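Local coordinates for cell wall binding protein cwp8 (Peptoclostridium difficile, PDB 5J6Q) that probably anchors to the clostridial cell wall through three CWB2 modules and displays its other domains at the cell surface, at residues A511-A516 / L564-A569; D197-T202 / I579-I584; K285-S290 / A569-Q574. One frame throughout, in Å; residues are numbered along the deposited sequence.

Followed from the N terminus, the chain first supplies residues 197-202, a loop of Cwp8 domain 3 leading to helix 203-213, and contact 2 joins them to 579-584, closing the longest of the three loops. Inside it, contact 3 pairs strand 286-289 with strand 572-575, closing a loop that takes in the intervening CWB2 repeats. Contact 1, the innermost, joins 511-516 to 564-569 within the last repeat. The three loops nest without crossing. Contacts 1 and 3 share Ala569, and Ala516 O receives Val573 N, tying both to one parallel sheet. Contact 2 reaches that sheet through Arg200 NH1, bound to Gln574 OE1, and so fastens domain 3 to it.

Contact 1 (A511-A516 / L564-A569); sequences AGATKA and LRLKNA. With SO4 (sulfate ion), chain G; SO4 (sulfate ion), chain H.
Arg565 lies along Ala511, its CD 3.8 Å from Ala511 CA and its NE against the methyl group. Bends at chi2 (-78°) and chi3 (90°) fold the chain over this residue and carry the guanidinium to a sulfate, probably from the crystallisation liquor like the others here; Arg565 NH1 donates to its O3 over 2.8 Å in the guanidinium plane. Gly512 N bonds weakly to Arg565 O, bridged by a water that accepts from the same N-H and donates to the carbonyl. Asn568 packs against Gly512 and Ala513: its CB rests 3.4 Å from Ala513 O, and its ND2 approaches Gly512 CA. Leu566 sends CD2 to Ala513 CB (3.9 Å) and CD1 toward the methyl of Ala516. Two CA-H...O contacts run in opposite senses, Ala569 CA to Thr514 O (3.3 Å) and Thr514 CA to Asn568 O. Lys515 points away from 564-569; its NZ donates to a second sulfate's O3 (2.7 Å), an ion Lys571 also binds. Residues 566-569 form a type I turn, Ala569 N bonding to Leu566 O (2.9 Å). Two helix-to-strand connections thus run side by side into parallel strands 516-519 and 572-575, typical of the layered alpha/beta architecture of a CWB2 module.

Contact 2 (D197-T202 / I579-I584); sequences DGIRLT and IAKNAI. With SO4 (sulfate ion), chain F.
This is a polar interdomain contact with an apolar patch: the loop before helix 203-213 of Cwp8 domain 3 grips the N-terminal end of helix 581-590 in the last CWB2 repeat. Arg200 and Lys581 carry it. Arg200 NH1 donates almost straight to Ile579 O (2.8 Å, 173°), in the guanidinium plane though tilted from that of the carbonyl, and also binds Gln574. Lys581 CA lies over one guanidinium face, and NH2 meets Lys581 CB. Asp197 holds the arginine: in a side-on salt bridge OD2 takes NE and NH2, NE on the syn lone pair at 3.0 Å, while OD1 accepts Ile199 N in an Asx turn and also Arg200 N. The Lys581 chain runs past Asp197 in the opposite direction, its CG 3.5 Å from Ile199 CG2, and a bend at chi3 (60°) helps bring NZ to Asp197 O, a bond modelled at a doubtfully short 2.5 Å. Ile199 CD1 packs on Ile584 CG2 at 3.8 Å. O4 of a crystallisation sulfate takes Lys581 N over 2.7 Å, with a weak bond from Arg200 NH2. Carboxylate and backbone bonds thus fix the arginine's rotation, and its charge, with the helix N terminus, probably favours the anion bound there.

Contact 3 (K285-S290 / A569-Q574); sequences KVEVLS and ATKLVQ. With SO4 (sulfate ion), chain H.
Glu287 pairs with Val573, its N and O bonding the residues on either side, Leu572 O (3.1 Å) and Gln574 N (2.7 Å), as parallel pairing requires. Its side chain emerges on the sheet face of Val573, where OE1 forms a salt bridge with Lys571 NZ at 2.8 Å. The ammonium approaches well above the carboxylate plane, 54° out of it, at the end of a fully extended lysine chain; OE2 is held by Leu284 N. Lys571 NZ has further partners in Glu283 and in a sulfate oxygen, O3, at 3.0 Å. Gln574 projects from the other face, beside Val288 and pointing the same way; its chain, extended from chi1 (168°) onward, carries the amide out to Gly576 O, bonded by NE2, and to Arg200, which engages OE1. NE2 also lies 4.2 Å from Val288 CG1, and the backbone O takes Leu289 N. Lys285 begins the pairing: its O accepts Leu572 N (2.8 Å), and its CD passes Thr570 O. Leu289 CD1 touches Val573 CG1 at 4.0 Å. Four backbone bonds thus join the segments at the edge of the sheet, Leu289 carries the pairing on to Gly576, and Lys571, shared between two carboxylates and a sulfate, probably keeps its positive charge.

Contact 1 (A511-A516 / L564-A569)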
loop_
_atom_site.group_PDB
_atom_site.type_symbol
_atom_site.label_atom_id
_atom_site.label_comp_id
_atom_site.label_asym_id
_atom_site.label_seq_id
_atom_site.Cartn_x
_atom_site.Cartn_y
_atom_site.Cartn_z
ATOM N N ALA A 511 27.489 -18.261 -1.777
ATOM C CA ALA A 511 26.914 -19.121 -2.768
ATOM C C ALA A 511 25.729 -19.875 -2.066
ATOM O O ALA A 511 25.870 -20.287 -0.902
ATOM C CB ALA A 511 27.989 -20.128 -3.279
ATOM N N GLY A 512 24.606 -20.047 -2.731
ATOM C CA GLY A 512 23.525 -20.754 -2.076
ATOM C C GLY A 512 22.657 -19.969 -1.085
ATOM O O GLY A 512 21.682 -20.558 -0.615
ATOM N N ALA A 513 22.948 -18.655 -0.751
ATOM C CA ALA A 513 22.099 -17.968 0.217
ATOM C C ALA A 513 20.628 -17.912 -0.340
ATOM O O ALA A 513 20.397 -17.808 -1.575
ATOM C CB ALA A 513 22.630 -16.522 0.500
ATOM N N THR A 514 19.676 -18.010 0.568
ATOM C CA THR A 514 18.274 -18.031 0.205
ATOM C C THR A 514 17.625 -16.635 0.490
ATOM O O THR A 514 16.418 -16.451 0.255
ATOM C CB THR A 514 17.609 -19.164 0.957
ATOM O OG1 THR A 514 17.927 -19.014 2.325
ATOM C CG2 THR A 514 18.143 -20.566 0.473
ATOM N N LYS A 515 18.446 -15.634 0.891
ATOM C CA LYS A 515 17.930 -14.285 1.113
ATOM C C LYS A 515 19.020 -13.274 0.812
ATOM O O LYS A 515 20.257 -13.600 0.879
ATOM C CB LYS A 515 17.543 -14.104 2.592
ATOM C CG LYS A 515 16.081 -13.870 2.820
ATOM C CD LYS A 515 15.883 -13.570 4.313
ATOM C CE LYS A 515 14.625 -14.104 4.923
ATOM N NZ LYS A 515 14.781 -14.019 6.387
ATOM N N ALA A 516 18.591 -12.044 0.531
ATOM C CA ALA A 516 19.568 -10.955 0.327
ATOM C C ALA A 516 19.015 -9.771 1.113
ATOM O O ALA A 516 17.778 -9.490 1.062
ATOM C CB ALA A 516 19.709 -10.578 -1.190
ATOM N N LEU A 564 25.753 -14.531 -9.958
ATOM C CA LEU A 564 26.359 -15.877 -9.730
ATOM C C LEU A 564 25.978 -16.515 -8.434
ATOM O O LEU A 564 25.759 -17.742 -8.380
ATOM C CB LEU A 564 27.898 -15.780 -9.694
ATOM C CG LEU A 564 28.513 -15.411 -11.024
ATOM C CD1 LEU A 564 30.060 -15.251 -10.869
ATOM C CD2 LEU A 564 28.108 -16.575 -12.004
ATOM N N ARG A 565 25.867 -15.708 -7.351
ATOM C CA ARG A 565 25.698 -16.309 -6.039
ATOM C C ARG A 565 24.339 -16.331 -5.477
ATOM O O ARG A 565 24.144 -17.124 -4.542
ATOM C CB ARG A 565 26.598 -15.552 -4.960
ATOM C CG ARG A 565 28.106 -15.503 -5.332
ATOM C CD ARG A 565 28.830 -16.808 -5.049
ATOM N NE ARG A 565 28.731 -17.613 -6.225
ATOM C CZ ARG A 565 29.750 -18.082 -6.934
ATOM N NH1 ARG A 565 29.522 -18.827 -8.001
ATOM N NH2 ARG A 565 31.005 -17.812 -6.570
ATOM N N LEU A 566 23.392 -15.524 -5.969
ATOM C CA LEU A 566 22.162 -15.455 -5.117
ATOM C C LEU A 566 20.931 -15.834 -5.804
ATOM O O LEU A 566 19.833 -15.405 -5.486
ATOM C CB LEU A 566 22.067 -13.960 -4.604
ATOM C CG LEU A 566 23.308 -13.538 -3.853
ATOM C CD1 LEU A 566 23.149 -12.007 -3.362
ATOM C CD2 LEU A 566 23.597 -14.355 -2.606
ATOM N N LYS A 567 21.106 -16.724 -6.743
ATOM C CA LYS A 567 20.059 -17.288 -7.554
ATOM C C LYS A 567 19.052 -18.012 -6.754
ATOM O O LYS A 567 17.931 -18.178 -7.218
ATOM C CB LYS A 567 20.711 -18.205 -8.595
ATOM C CG LYS A 567 20.366 -17.857 -9.957
ATOM C CD LYS A 567 20.884 -16.499 -10.288
ATOM C CE LYS A 567 20.041 -15.994 -11.398
ATOM N NZ LYS A 567 20.872 -15.517 -12.493
ATOM N N ASN A 568 19.414 -18.449 -5.566
ATOM C CA ASN A 568 18.498 -19.172 -4.652
ATOM C C ASN A 568 17.728 -18.179 -3.720
ATOM O O ASN A 568 16.863 -18.645 -3.000
ATOM C CB ASN A 568 19.308 -20.168 -3.783
ATOM C CG ASN A 568 20.031 -21.211 -4.699
ATOM O OD1 ASN A 568 19.384 -21.925 -5.474
ATOM N ND2 ASN A 568 21.345 -21.240 -4.815
ATOM N N ALA A 569 18.014 -16.821 -3.782
ATOM C CA ALA A 569 17.366 -15.888 -2.857
ATOM C C ALA A 569 15.866 -15.780 -3.129
ATOM O O ALA A 569 15.525 -15.496 -4.222
ATOM C CB ALA A 569 18.005 -14.503 -2.962
HETATM S S SO4 G . 31.479 -19.573 -10.466
HETATM O O1 SO4 G . 32.189 -20.637 -11.344
HETATM O O2 SO4 G . 31.835 -18.270 -10.853
HETATM O O3 SO4 G . 31.922 -19.783 -9.087
HETATM O O4 SO4 G . 30.035 -19.817 -10.594
HETATM S S SO4 H . 13.702 -10.425 7.339
HETATM O O1 SO4 H . 14.796 -9.493 7.029
HETATM O O2 SO4 H . 12.340 -9.604 7.319
HETATM O O3 SO4 H . 13.527 -11.612 6.442
HETATM O O4 SO4 H . 14.235 -10.797 8.631
HETATM O O HOH W 1 24.684 -20.081 -5.780
#

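Contact 2 (D197-T202 / I579-I584)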
loop_
_atom_site.group_PDB
_atom_site.type_symbol
_atom_site.label_atom_id
_atom_site.label_comp_id
_atom_site.label_asym_id
_atom_site.label_seq_id
_atom_site.Cartn_x
_atom_site.Cartn_y
_atom_site.Cartn_z
ATOM N N ASP A 197 5.261 1.455 -4.418
ATOM C CA ASP A 197 5.908 2.217 -5.504
ATOM C C ASP A 197 6.192 1.421 -6.787
ATOM O O ASP A 197 6.823 1.964 -7.662
ATOM C CB ASP A 197 7.272 2.795 -5.009
ATOM C CG ASP A 197 8.376 1.713 -4.653
ATOM O OD1 ASP A 197 8.215 0.493 -5.035
ATOM O OD2 ASP A 197 9.379 2.075 -4.029
ATOM N N GLY A 198 5.775 0.182 -6.880
ATOM C CA GLY A 198 6.200 -0.662 -8.005
ATOM C C GLY A 198 6.827 -1.994 -7.518
ATOM O O GLY A 198 6.616 -3.064 -8.085
ATOM N N ILE A 199 7.581 -1.949 -6.403
ATOM C CA ILE A 199 8.212 -3.173 -5.894
ATOM C C ILE A 199 8.229 -3.210 -4.324
ATOM O O ILE A 199 8.200 -4.271 -3.744
ATOM C CB ILE A 199 9.582 -3.281 -6.590
ATOM C CG1 ILE A 199 10.344 -4.532 -6.106
ATOM C CG2 ILE A 199 10.418 -1.940 -6.353
ATOM C CD1 ILE A 199 11.488 -4.924 -7.045
ATOM N N ARG A 200 8.208 -2.069 -3.662
ATOM C CA ARG A 200 8.145 -2.045 -2.218
ATOM C C ARG A 200 6.865 -1.388 -1.667
ATOM O O ARG A 200 6.357 -0.455 -2.238
ATOM C CB ARG A 200 9.313 -1.208 -1.689
ATOM C CG ARG A 200 10.699 -1.692 -2.116
ATOM C CD ARG A 200 11.759 -0.564 -1.810
ATOM N NE ARG A 200 11.591 0.637 -2.658
ATOM C CZ ARG A 200 12.539 1.574 -2.831
ATOM N NH1 ARG A 200 13.735 1.461 -2.254
ATOM N NH2 ARG A 200 12.281 2.649 -3.592
ATOM N N LEU A 201 6.353 -1.869 -0.568
ATOM C CA LEU A 201 5.274 -1.111 0.038
ATOM C C LEU A 201 5.838 0.225 0.576
ATOM O O LEU A 201 7.028 0.365 0.819
ATOM C CB LEU A 201 4.661 -1.870 1.196
ATOM C CG LEU A 201 3.971 -3.213 0.764
ATOM C CD1 LEU A 201 3.745 -4.110 2.068
ATOM C CD2 LEU A 201 2.630 -2.890 0.077
ATOM N N THR A 202 4.970 1.245 0.772
ATOM C CA THR A 202 5.465 2.551 1.302
ATOM C C THR A 202 5.223 2.435 2.810
ATOM O O THR A 202 4.713 1.390 3.276
ATOM C CB THR A 202 4.571 3.692 0.719
ATOM O OG1 THR A 202 3.246 3.336 1.098
ATOM C CG2 THR A 202 4.637 3.769 -0.782
ATOM N N ILE A 579 17.128 4.199 -0.573
ATOM C CA ILE A 579 17.810 3.339 -1.514
ATOM C C ILE A 579 17.037 3.464 -2.773
ATOM O O ILE A 579 15.822 3.318 -2.764
ATOM C CB ILE A 579 17.921 1.855 -0.971
ATOM C CG1 ILE A 579 19.023 1.737 0.208
ATOM C CG2 ILE A 579 18.321 1.002 -2.160
ATOM C CD1 ILE A 579 18.798 0.544 1.154
ATOM N N ALA A 580 17.718 3.743 -3.897
ATOM C CA ALA A 580 17.051 3.927 -5.216
ATOM C C ALA A 580 16.211 2.652 -5.573
ATOM O O ALA A 580 16.752 1.538 -5.445
ATOM C CB ALA A 580 18.142 4.092 -6.261
ATOM N N LYS A 581 14.995 2.826 -6.067
ATOM C CA LYS A 581 14.118 1.729 -6.491
ATOM C C LYS A 581 14.822 0.925 -7.591
ATOM O O LYS A 581 14.692 -0.339 -7.724
ATOM C CB LYS A 581 12.754 2.285 -7.071
ATOM C CG LYS A 581 11.790 1.116 -7.465
ATOM C CD LYS A 581 10.328 1.585 -7.640
ATOM C CE LYS A 581 10.186 2.636 -8.712
ATOM N NZ LYS A 581 8.743 2.989 -8.885
ATOM N N ASN A 582 15.539 1.637 -8.413
ATOM C CA ASN A 582 16.281 0.913 -9.478
ATOM C C ASN A 582 17.325 -0.191 -8.952
ATOM O O ASN A 582 17.462 -1.244 -9.593
ATOM C CB ASN A 582 17.011 1.882 -10.324
ATOM C CG ASN A 582 16.103 2.527 -11.371
ATOM O OD1 ASN A 582 16.590 3.425 -12.081
ATOM N ND2 ASN A 582 14.791 2.165 -11.529
ATOM N N ALA A 583 18.017 0.054 -7.824
ATOM C CA ALA A 583 18.974 -0.926 -7.298
ATOM C C ALA A 583 18.210 -2.105 -6.797
ATOM O O ALA A 583 18.682 -3.204 -6.981
ATOM C CB ALA A 583 19.803 -0.357 -6.130
ATOM N N ILE A 584 17.064 -1.873 -6.135
ATOM C CA ILE A 584 16.204 -2.973 -5.697
ATOM C C ILE A 584 15.705 -3.725 -6.929
ATOM O O ILE A 584 15.563 -4.989 -6.894
ATOM C CB ILE A 584 14.929 -2.480 -4.906
ATOM C CG1 ILE A 584 15.313 -1.669 -3.624
ATOM C CG2 ILE A 584 13.986 -3.665 -4.504
ATOM C CD1 ILE A 584 16.536 -2.118 -2.795
HETATM S S SO4 F . 13.625 6.110 -6.071
HETATM O O1 SO4 F . 12.486 6.234 -7.014
HETATM O O2 SO4 F . 14.902 6.159 -6.772
HETATM O O3 SO4 F . 13.608 7.216 -5.110
HETATM O O4 SO4 F . 13.454 4.873 -5.360
HETATM O O HOH W 2 13.367 5.067 -2.927
#

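Contact 3 (K285-S290 / A569-Q574)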
loop_
_atom_site.group_PDB
_atom_site.type_symbol
_atom_site.label_atom_id
_atom_site.label_comp_id
_atom_site.label_asym_id
_atom_site.label_seq_id
_atom_site.Cartn_x
_atom_site.Cartn_y
_atom_site.Cartn_z
ATOM N N LYS A 285 7.995 -11.042 -1.145
ATOM C CA LYS A 285 9.177 -11.144 -1.919
ATOM C C LYS A 285 10.149 -9.888 -1.609
ATOM O O LYS A 285 11.379 -10.022 -1.642
ATOM C CB LYS A 285 8.818 -11.187 -3.381
ATOM C CG LYS A 285 7.929 -12.429 -3.831
ATOM C CD LYS A 285 8.618 -13.795 -3.721
ATOM C CE LYS A 285 7.674 -14.980 -4.093
ATOM N NZ LYS A 285 7.042 -15.642 -2.874
ATOM N N VAL A 286 9.583 -8.712 -1.330
ATOM C CA VAL A 286 10.377 -7.493 -1.036
ATOM C C VAL A 286 9.762 -6.860 0.161
ATOM O O VAL A 286 8.553 -6.553 0.185
ATOM C CB VAL A 286 10.387 -6.588 -2.240
ATOM C CG1 VAL A 286 11.244 -5.302 -1.965
ATOM C CG2 VAL A 286 10.965 -7.352 -3.438
ATOM N N GLU A 287 10.546 -6.809 1.210
ATOM C CA GLU A 287 10.126 -6.225 2.512
ATOM C C GLU A 287 11.133 -5.061 2.875
ATOM O O GLU A 287 12.330 -5.203 2.574
ATOM C CB GLU A 287 10.149 -7.305 3.647
ATOM C CG GLU A 287 8.751 -7.932 3.829
ATOM C CD GLU A 287 8.699 -9.176 4.760
ATOM O OE1 GLU A 287 9.540 -9.287 5.652
ATOM O OE2 GLU A 287 7.774 -10.046 4.588
ATOM N N VAL A 288 10.632 -3.963 3.439
ATOM C CA VAL A 288 11.424 -2.838 3.923
ATOM C C VAL A 288 11.291 -2.838 5.509
ATOM O O VAL A 288 10.179 -2.914 6.091
ATOM C CB VAL A 288 10.861 -1.535 3.305
ATOM C CG1 VAL A 288 11.683 -0.307 3.729
ATOM C CG2 VAL A 288 10.838 -1.664 1.805
ATOM N N LEU A 289 12.434 -2.811 6.197
ATOM C CA LEU A 289 12.476 -2.700 7.628
ATOM C C LEU A 289 13.034 -1.212 7.844
ATOM O O LEU A 289 14.215 -1.096 7.694
ATOM C CB LEU A 289 13.500 -3.666 8.309
ATOM C CG LEU A 289 13.009 -5.210 8.259
ATOM C CD1 LEU A 289 14.052 -5.926 8.891
ATOM C CD2 LEU A 289 11.575 -5.382 8.906
ATOM N N SER A 290 12.223 -0.191 8.177
ATOM C CA SER A 290 12.806 1.105 8.399
ATOM C C SER A 290 11.905 1.998 9.134
ATOM O O SER A 290 10.748 1.658 9.300
ATOM C CB SER A 290 13.088 1.758 7.070
ATOM O OG SER A 290 11.814 1.890 6.491
ATOM N N ALA A 569 18.014 -16.821 -3.782
ATOM C CA ALA A 569 17.366 -15.888 -2.857
ATOM C C ALA A 569 15.866 -15.780 -3.129
ATOM O O ALA A 569 15.525 -15.496 -4.222
ATOM C CB ALA A 569 18.005 -14.503 -2.962
ATOM N N THR A 570 14.984 -16.036 -2.146
ATOM C CA THR A 570 13.543 -15.985 -2.408
ATOM C C THR A 570 12.939 -14.852 -1.654
ATOM O O THR A 570 11.717 -14.816 -1.479
ATOM C CB THR A 570 12.872 -17.336 -2.039
ATOM O OG1 THR A 570 13.154 -17.650 -0.665
ATOM C CG2 THR A 570 13.369 -18.478 -2.969
ATOM N N LYS A 571 13.790 -13.845 -1.277
ATOM C CA LYS A 571 13.344 -12.693 -0.498
ATOM C C LYS A 571 14.423 -11.588 -0.513
ATOM O O LYS A 571 15.642 -11.870 -0.298
ATOM C CB LYS A 571 13.068 -13.138 0.987
ATOM C CG LYS A 571 12.149 -12.171 1.741
ATOM C CD LYS A 571 12.100 -12.434 3.228
ATOM C CE LYS A 571 10.884 -11.707 3.777
ATOM N NZ LYS A 571 10.790 -11.713 5.267
ATOM N N LEU A 572 14.037 -10.394 -0.773
ATOM C CA LEU A 572 14.970 -9.228 -0.708
ATOM C C LEU A 572 14.460 -8.350 0.445
ATOM O O LEU A 572 13.311 -7.943 0.430
ATOM C CB LEU A 572 14.925 -8.564 -2.052
ATOM C CG LEU A 572 15.756 -7.309 -2.237
ATOM C CD1 LEU A 572 17.221 -7.449 -1.697
ATOM C CD2 LEU A 572 15.708 -7.075 -3.719
ATOM N N VAL A 573 15.249 -8.159 1.507
ATOM C CA VAL A 573 14.804 -7.325 2.635
ATOM C C VAL A 573 15.601 -5.996 2.554
ATOM O O VAL A 573 16.813 -6.050 2.710
ATOM C CB VAL A 573 15.101 -8.011 3.974
ATOM C CG1 VAL A 573 14.677 -7.165 5.156
ATOM C CG2 VAL A 573 14.439 -9.411 4.046
ATOM N N GLN A 574 14.987 -4.850 2.307
ATOM C CA GLN A 574 15.722 -3.539 2.364
ATOM C C GLN A 574 15.793 -2.971 3.815
ATOM O O GLN A 574 14.753 -2.844 4.426
ATOM C CB GLN A 574 14.959 -2.450 1.524
ATOM C CG GLN A 574 15.501 -1.022 1.782
ATOM C CD GLN A 574 14.978 -0.097 0.719
ATOM O OE1 GLN A 574 14.764 -0.511 -0.417
ATOM N NE2 GLN A 574 14.598 1.121 1.108
HETATM S S SO4 H . 13.702 -10.425 7.339
HETATM O O1 SO4 H . 14.796 -9.493 7.029
HETATM O O2 SO4 H . 12.340 -9.604 7.319
HETATM O O3 SO4 H . 13.527 -11.612 6.442
HETATM O O4 SO4 H . 14.235 -10.797 8.631
#